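Local coordinates for biotin binding protein A (PDB 2C1Q) that binds biotin as a member of the avidin family, forming a tetramer of beta-barrel subunits, at residues A[90-95]-A[121-126]. Numbering follows the deposited sequence.
Sequences RGKEML and VFTRVK
Arg124 reaches across to Glu93 with a side-on, two-nitrogen grip that joins the last strand to the start of the one beside it. Its chain leaves CB with CG anti to the backbone N (chi1 -154°) and runs on extended through chi2, carrying CD to within 3.8 Å of Glu93 OE1; the bend at chi3 then swings NE and one edge of the guanidinium to the carboxylate. Arg124 NE donates to Glu93 OE1 at 3.1 Å, while Arg124 NH2 takes OE2 in a nearly straight salt bridge (170° at the hydrogen). Both oxygens lie close to the guanidinium plane, yet the nitrogens come from above the carboxylate, the two planes being 50° apart. NH2 also donates to Glu6 O and NH1 to Gln8 O, and Glu93 OE2 accepts the backbone N of Cys5, so the ion pair is tied to the N-terminal segment.

Strands 93-102 and 115-124 are antiparallel neighbours in the eight-stranded avidin barrel, and here they diverge. Leu95 and Phe122 form a hydrogen-bonded pair, with Leu95 N to Phe122 O and Phe122 N to Leu95 O both 2.9 Å. Beyond it a water spans the widening gap, donating to Glu93 O and accepting from Arg124 N.

On the face carrying Leu95 and Phe122, the Leu95 CB and CD1 atoms pack against Phe122 CB, and the Phe122 ring turns an edge to Leu95 O; the side chain of Phe122 lies about 5 Å from bound biotin. On the other face, the bend of Met94 at chi3 carries CE to Val121 CG1, 3.7 Å away, and Arg108 of a second subunit packs on Met94.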
ATOM      1  N   ARG A  90     -20.638  15.218  17.610  1.00 55.11           N
ATOM      2  CA  ARG A  90     -21.127  14.755  18.906  1.00 55.85           C
ATOM      3  C   ARG A  90     -20.015  14.207  19.830  1.00 54.56           C
ATOM      4  O   ARG A  90     -20.261  13.344  20.687  1.00 55.05           O
ATOM      5  CB  ARG A  90     -22.255  13.725  18.703  1.00 56.10           C
ATOM      6  CG  ARG A  90     -23.399  14.210  17.789  1.00 57.94           C
ATOM      7  CD  ARG A  90     -24.576  13.229  17.805  1.00 59.24           C
ATOM      8  NE  ARG A  90     -25.816  13.823  17.282  1.00 65.66           N
ATOM      9  CZ  ARG A  90     -27.026  13.264  17.361  1.00 67.35           C
ATOM     10  NH1 ARG A  90     -27.201  12.083  17.956  1.00 68.20           N
ATOM     11  NH2 ARG A  90     -28.078  13.893  16.846  1.00 69.19           N
ATOM     12  N   GLY A  91     -18.797  14.727  19.653  1.00 53.36           N
ATOM     13  CA  GLY A  91     -17.648  14.414  20.518  1.00 50.66           C
ATOM     14  C   GLY A  91     -16.976  13.061  20.330  1.00 48.80           C
ATOM     15  O   GLY A  91     -16.093  12.701  21.111  1.00 48.84           O
ATOM     16  N   LYS A  92     -17.377  12.319  19.296  1.00 46.81           N
ATOM     17  CA  LYS A  92     -16.878  10.961  19.054  1.00 45.01           C
ATOM     18  C   LYS A  92     -15.495  10.969  18.381  1.00 43.68           C
ATOM     19  O   LYS A  92     -15.298  11.629  17.353  1.00 43.73           O
ATOM     20  CB  LYS A  92     -17.881  10.184  18.207  1.00 45.53           C
ATOM     21  CG  LYS A  92     -17.624   8.691  18.088  1.00 45.80           C
ATOM     22  CD  LYS A  92     -18.294   8.153  16.822  1.00 48.49           C
ATOM     23  CE  LYS A  92     -18.490   6.632  16.869  1.00 50.20           C
ATOM     24  NZ  LYS A  92     -19.139   6.142  15.617  1.00 50.03           N
ATOM     25  N   GLU A  93     -14.562  10.226  18.986  1.00 41.59           N
ATOM     26  CA  GLU A  93     -13.168  10.100  18.555  1.00 39.23           C
ATOM     27  C   GLU A  93     -12.984   8.909  17.639  1.00 37.72           C
ATOM     28  O   GLU A  93     -13.569   7.857  17.869  1.00 36.31           O
ATOM     29  CB  GLU A  93     -12.260   9.892  19.769  1.00 39.27           C
ATOM     30  CG  GLU A  93     -12.163  11.095  20.707  1.00 39.34           C
ATOM     31  CD  GLU A  93     -11.894  10.699  22.135  1.00 38.24           C
ATOM     32  OE1 GLU A  93     -12.699   9.942  22.700  1.00 40.41           O
ATOM     33  OE2 GLU A  93     -10.867  11.126  22.696  1.00 38.92           O
ATOM     34  N   MET A  94     -12.137   9.062  16.621  1.00 36.02           N
ATOM     35  CA  MET A  94     -11.828   7.949  15.724  1.00 35.91           C
ATOM     36  C   MET A  94     -10.389   8.002  15.288  1.00 32.73           C
ATOM     37  O   MET A  94      -9.923   9.043  14.876  1.00 31.86           O
ATOM     38  CB  MET A  94     -12.704   7.999  14.465  1.00 35.91           C
ATOM     39  CG  MET A  94     -14.184   8.309  14.723  1.00 38.96           C
ATOM     40  SD  MET A  94     -15.078   8.478  13.181  1.00 42.80           S
ATOM     41  CE  MET A  94     -15.458   6.753  12.866  1.00 42.23           C
ATOM     42  N   LEU A  95      -9.699   6.868  15.368  1.00 30.44           N
ATOM     43  CA  LEU A  95      -8.369   6.731  14.774  1.00 28.64           C
ATOM     44  C   LEU A  95      -8.478   6.153  13.356  1.00 26.93           C
ATOM     45  O   LEU A  95      -8.957   5.033  13.170  1.00 26.18           O
ATOM     46  CB  LEU A  95      -7.477   5.816  15.630  1.00 28.84           C
ATOM     47  CG  LEU A  95      -7.379   6.117  17.129  1.00 29.29           C
ATOM     48  CD1 LEU A  95      -6.574   5.017  17.808  1.00 26.04           C
ATOM     49  CD2 LEU A  95      -6.754   7.486  17.361  1.00 26.70           C
ATOM     50  N   VAL A 121     -10.315   1.444  11.302  1.00 23.05           N
ATOM     51  CA  VAL A 121     -10.886   2.607  11.993  1.00 24.37           C
ATOM     52  C   VAL A 121     -11.108   2.184  13.430  1.00 24.18           C
ATOM     53  O   VAL A 121     -11.755   1.177  13.674  1.00 24.43           O
ATOM     54  CB  VAL A 121     -12.224   3.085  11.394  1.00 24.51           C
ATOM     55  CG1 VAL A 121     -12.684   4.416  12.084  1.00 24.43           C
ATOM     56  CG2 VAL A 121     -12.074   3.344   9.918  1.00 27.77           C
ATOM     57  N   PHE A 122     -10.526   2.917  14.373  1.00 25.02           N
ATOM     58  CA  PHE A 122     -10.669   2.565  15.796  1.00 25.95           C
ATOM     59  C   PHE A 122     -11.565   3.570  16.495  1.00 26.49           C
ATOM     60  O   PHE A 122     -11.488   4.766  16.230  1.00 26.47           O
ATOM     61  CB  PHE A 122      -9.326   2.561  16.541  1.00 25.26           C
ATOM     62  CG  PHE A 122      -8.347   1.527  16.075  1.00 25.18           C
ATOM     63  CD1 PHE A 122      -8.085   0.408  16.845  1.00 25.46           C
ATOM     64  CD2 PHE A 122      -7.657   1.691  14.890  1.00 23.54           C
ATOM     65  CE1 PHE A 122      -7.150  -0.529  16.433  1.00 25.12           C
ATOM     66  CE2 PHE A 122      -6.766   0.753  14.464  1.00 23.12           C
ATOM     67  CZ  PHE A 122      -6.490  -0.348  15.238  1.00 24.08           C
ATOM     68  N   THR A 123     -12.387   3.082  17.409  1.00 26.90           N
ATOM     69  CA  THR A 123     -13.071   3.990  18.317  1.00 28.38           C
ATOM     70  C   THR A 123     -12.778   3.563  19.754  1.00 28.93           C
ATOM     71  O   THR A 123     -12.366   2.410  20.005  1.00 28.62           O
ATOM     72  CB  THR A 123     -14.598   4.088  18.005  1.00 28.38           C
ATOM     73  OG1 THR A 123     -15.168   2.784  18.020  1.00 29.31           O
ATOM     74  CG2 THR A 123     -14.831   4.712  16.622  1.00 26.29           C
ATOM     75  N   ARG A 124     -12.937   4.503  20.686  1.00 29.61           N
ATOM     76  CA  ARG A 124     -12.637   4.260  22.098  1.00 30.88           C
ATOM     77  C   ARG A 124     -13.649   3.297  22.730  1.00 31.92           C
ATOM     78  O   ARG A 124     -14.844   3.510  22.585  1.00 33.44           O
ATOM     79  CB  ARG A 124     -12.645   5.586  22.841  1.00 30.41           C
ATOM     80  CG  ARG A 124     -11.794   5.578  24.045  1.00 31.50           C
ATOM     81  CD  ARG A 124     -11.865   6.871  24.773  1.00 29.30           C
ATOM     82  NE  ARG A 124     -10.985   7.921  24.264  1.00 31.20           N
ATOM     83  CZ  ARG A 124      -9.651   7.939  24.334  1.00 28.87           C
ATOM     84  NH1 ARG A 124      -8.957   6.909  24.824  1.00 26.76           N
ATOM     85  NH2 ARG A 124      -9.010   8.995  23.857  1.00 25.44           N
ATOM     86  N   VAL A 125     -13.181   2.252  23.412  1.00 33.34           N
ATOM     87  CA  VAL A 125     -14.072   1.299  24.135  1.00 35.31           C
ATOM     88  C   VAL A 125     -14.755   2.000  25.330  1.00 36.33           C
ATOM     89  O   VAL A 125     -14.107   2.696  26.120  1.00 35.64           O
ATOM     90  CB  VAL A 125     -13.325   0.013  24.611  1.00 35.30           C
ATOM     91  CG1 VAL A 125     -14.191  -0.819  25.591  1.00 36.40           C
ATOM     92  CG2 VAL A 125     -12.925  -0.863  23.432  1.00 34.24           C
ATOM     93  N   LYS A 126     -16.067   1.832  25.449  1.00 38.63           N
ATOM     94  CA  LYS A 126     -16.842   2.658  26.383  1.00 40.42           C
ATOM     95  C   LYS A 126     -16.532   2.311  27.830  1.00 41.06           C
ATOM     96  O   LYS A 126     -16.140   1.175  28.157  1.00 41.36           O
ATOM     97  CB  LYS A 126     -18.342   2.567  26.099  1.00 41.15           C
ATOM     98  CG  LYS A 126     -18.773   3.232  24.804  1.00 43.36           C
ATOM     99  CD  LYS A 126     -20.224   2.881  24.501  1.00 47.95           C
ATOM    100  CE  LYS A 126     -20.454   2.713  23.014  1.00 51.49           C
ATOM    101  NZ  LYS A 126     -20.323   4.019  22.310  1.00 53.69           N
ATOM    102  OXT LYS A 126     -16.647   3.190  28.688  1.00 41.69           O
TER
HETATM  103  O   HOH W   1     -14.717   6.639  19.950  1.00 28.52           O